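Local coordinates for protein Rho guanine nucleotide exchange factor 3 (Mus musculus, PDB 2Z0Q) that acts as a guanine nucleotide exchange factor for the GTPases RhoA and RhoB, seen here as its DH-PH fragment, at residues Y272-I276 / Q320-H324. Sequence-based numbering, arbitrary orientation.
With SO4 (sulfate ion), chain D; SO4 (sulfate ion), chain C.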
loop_
_atom_site.group_PDB
_atom_site.type_symbol
_atom_site.label_atom_id
_atom_site.label_comp_id
_atom_site.label_asym_id
_atom_site.label_seq_id
_atom_site.Cartn_x
_atom_site.Cartn_y
_atom_site.Cartn_z
ATOM N N TYR A 272 -12.794 12.648 -16.180
ATOM C CA TYR A 272 -12.275 13.758 -17.011
ATOM C C TYR A 272 -12.644 13.605 -18.501
ATOM O O TYR A 272 -12.791 14.603 -19.230
ATOM C CB TYR A 272 -10.758 13.801 -16.811
ATOM C CG TYR A 272 -10.013 14.939 -17.463
ATOM C CD1 TYR A 272 -10.256 16.255 -17.079
ATOM C CD2 TYR A 272 -8.974 14.684 -18.381
ATOM C CE1 TYR A 272 -9.487 17.309 -17.575
ATOM C CE2 TYR A 272 -8.174 15.745 -18.891
ATOM C CZ TYR A 272 -8.445 17.046 -18.473
ATOM O OH TYR A 272 -7.671 18.089 -18.877
ATOM N N ARG A 273 -12.779 12.364 -18.944
ATOM C CA ARG A 273 -13.160 12.016 -20.312
ATOM C C ARG A 273 -13.862 10.691 -20.195
ATOM O O ARG A 273 -13.947 10.104 -19.100
ATOM C CB ARG A 273 -11.932 11.844 -21.218
ATOM C CG ARG A 273 -11.094 13.087 -21.339
ATOM C CD ARG A 273 -11.711 14.101 -22.313
ATOM N NE ARG A 273 -10.747 15.151 -22.667
ATOM C CZ ARG A 273 -10.496 16.229 -21.934
ATOM N NH1 ARG A 273 -11.135 16.429 -20.781
ATOM N NH2 ARG A 273 -9.625 17.136 -22.376
ATOM N N GLN A 274 -14.339 10.195 -21.319
ATOM C CA GLN A 274 -14.987 8.893 -21.325
ATOM C C GLN A 274 -13.913 7.836 -21.099
ATOM O O GLN A 274 -12.745 8.023 -21.441
ATOM C CB GLN A 274 -15.688 8.683 -22.646
ATOM C CG GLN A 274 -16.672 9.825 -22.878
ATOM C CD GLN A 274 -17.405 9.690 -24.178
ATOM O OE1 GLN A 274 -16.910 9.073 -25.110
ATOM N NE2 GLN A 274 -18.594 10.290 -24.257
ATOM N N PRO A 275 -14.290 6.722 -20.476
ATOM C CA PRO A 275 -13.310 5.661 -20.212
ATOM C C PRO A 275 -12.708 5.097 -21.503
ATOM O O PRO A 275 -13.384 5.055 -22.532
ATOM C CB PRO A 275 -14.143 4.590 -19.484
ATOM C CG PRO A 275 -15.275 5.349 -18.889
ATOM C CD PRO A 275 -15.619 6.378 -19.941
ATOM N N ILE A 276 -11.451 4.653 -21.431
ATOM C CA ILE A 276 -10.765 4.046 -22.561
ATOM C C ILE A 276 -10.594 2.524 -22.362
ATOM O O ILE A 276 -9.844 2.083 -21.494
ATOM C CB ILE A 276 -9.352 4.687 -22.767
ATOM C CG1 ILE A 276 -9.519 6.186 -23.087
ATOM C CG2 ILE A 276 -8.569 3.936 -23.865
ATOM C CD1 ILE A 276 -8.200 6.920 -23.033
ATOM N N GLN A 320 -15.117 11.619 -30.641
ATOM C CA GLN A 320 -14.755 11.614 -29.237
ATOM C C GLN A 320 -13.334 11.037 -29.014
ATOM O O GLN A 320 -13.004 10.655 -27.907
ATOM C CB GLN A 320 -15.783 10.790 -28.446
ATOM C CG GLN A 320 -17.234 11.304 -28.476
ATOM C CD GLN A 320 -17.442 12.583 -27.648
ATOM O OE1 GLN A 320 -17.125 13.699 -28.098
ATOM N NE2 GLN A 320 -17.965 12.421 -26.429
ATOM N N SER A 321 -12.508 10.978 -30.052
ATOM C CA SER A 321 -11.131 10.451 -29.878
ATOM C C SER A 321 -10.417 11.273 -28.816
ATOM O O SER A 321 -10.732 12.439 -28.623
ATOM C CB SER A 321 -10.352 10.533 -31.179
ATOM O OG SER A 321 -10.889 9.669 -32.131
ATOM N N GLN A 322 -9.451 10.655 -28.148
ATOM C CA GLN A 322 -8.752 11.323 -27.060
ATOM C C GLN A 322 -7.266 11.065 -27.147
ATOM O O GLN A 322 -6.832 10.062 -27.706
ATOM C CB GLN A 322 -9.159 10.730 -25.694
ATOM C CG GLN A 322 -10.563 10.882 -25.218
ATOM C CD GLN A 322 -10.789 10.059 -23.949
ATOM O OE1 GLN A 322 -9.953 10.070 -23.045
ATOM N NE2 GLN A 322 -11.912 9.341 -23.886
ATOM N N THR A 323 -6.508 11.983 -26.570
ATOM C CA THR A 323 -5.089 11.748 -26.430
ATOM C C THR A 323 -4.664 12.435 -25.123
ATOM O O THR A 323 -5.084 13.542 -24.844
ATOM C CB THR A 323 -4.257 12.242 -27.642
ATOM O OG1 THR A 323 -2.912 11.739 -27.500
ATOM C CG2 THR A 323 -4.254 13.780 -27.784
ATOM N N HIS A 324 -3.821 11.760 -24.339
ATOM C CA HIS A 324 -3.352 12.317 -23.066
ATOM C C HIS A 324 -1.848 12.110 -22.912
ATOM O O HIS A 324 -1.361 11.006 -23.146
ATOM C CB HIS A 324 -4.033 11.577 -21.921
ATOM C CG HIS A 324 -5.518 11.656 -21.964
ATOM N ND1 HIS A 324 -6.218 12.743 -21.490
ATOM C CD2 HIS A 324 -6.435 10.807 -22.482
ATOM C CE1 HIS A 324 -7.509 12.556 -21.715
ATOM N NE2 HIS A 324 -7.666 11.388 -22.317
HETATM S S SO4 D . -8.902 15.027 -25.555
HETATM O O1 SO4 D . -10.237 15.295 -26.202
HETATM O O2 SO4 D . -8.490 16.265 -24.821
HETATM O O3 SO4 D . -9.059 13.942 -24.556
HETATM O O4 SO4 D . -7.869 14.642 -26.557
HETATM S S SO4 C . -9.617 20.319 -20.294
HETATM O O1 SO4 C . -10.115 21.689 -20.661
HETATM O O2 SO4 C . -8.853 20.400 -18.991
HETATM O O3 SO4 C . -10.788 19.395 -20.121
HETATM O O4 SO4 C . -8.754 19.823 -21.421
HETATM O O HOH W 1 -14.004 9.276 -25.897
#
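Gln322 reaches across with its side-chain amide and is gripped at both ends: NE2 donates to the backbone O of Gln274 (2.9 Å, 167° at the hydrogen), while OE1 accepts on an in-plane lone pair at 2.7 Å, with His324 NE2 as the donor. These two bonds hold the amide in one orientation. A water accepts from Gln322 NE2 and donates to Gln274 OE1 and Gln320 O, tying the two segments together a second time.

Van der Waals contacts surround the amide: Arg273 CB lies 3.2 Å from Gln322 OE1, and Ile276 CD1 reaches the same oxygen. Arg273 CG meets the edge of the His324 ring, 3.6 Å from CE1.

Charge enters through Arg273. With its chain bent at chi2 (-78°), NH1 lies over the Tyr272 ring centre and also donates to Tyr272 O from above the carbonyl plane. Arg273 NE donates to O3 of the chain D sulfate (2.8 Å), NH2 reaches both ions, and Tyr272 OH donates to O2 of the chain C ion. Replacing Arg273 with an alanine is likely to strip three donors from the sulfates and uncover one Tyr272 ring face. The ions, probably from the crystallisation liquor, mark a basic patch where the loop between strands 266-271 and 276-277 meets strand 322-327 of the PH-domain sheet.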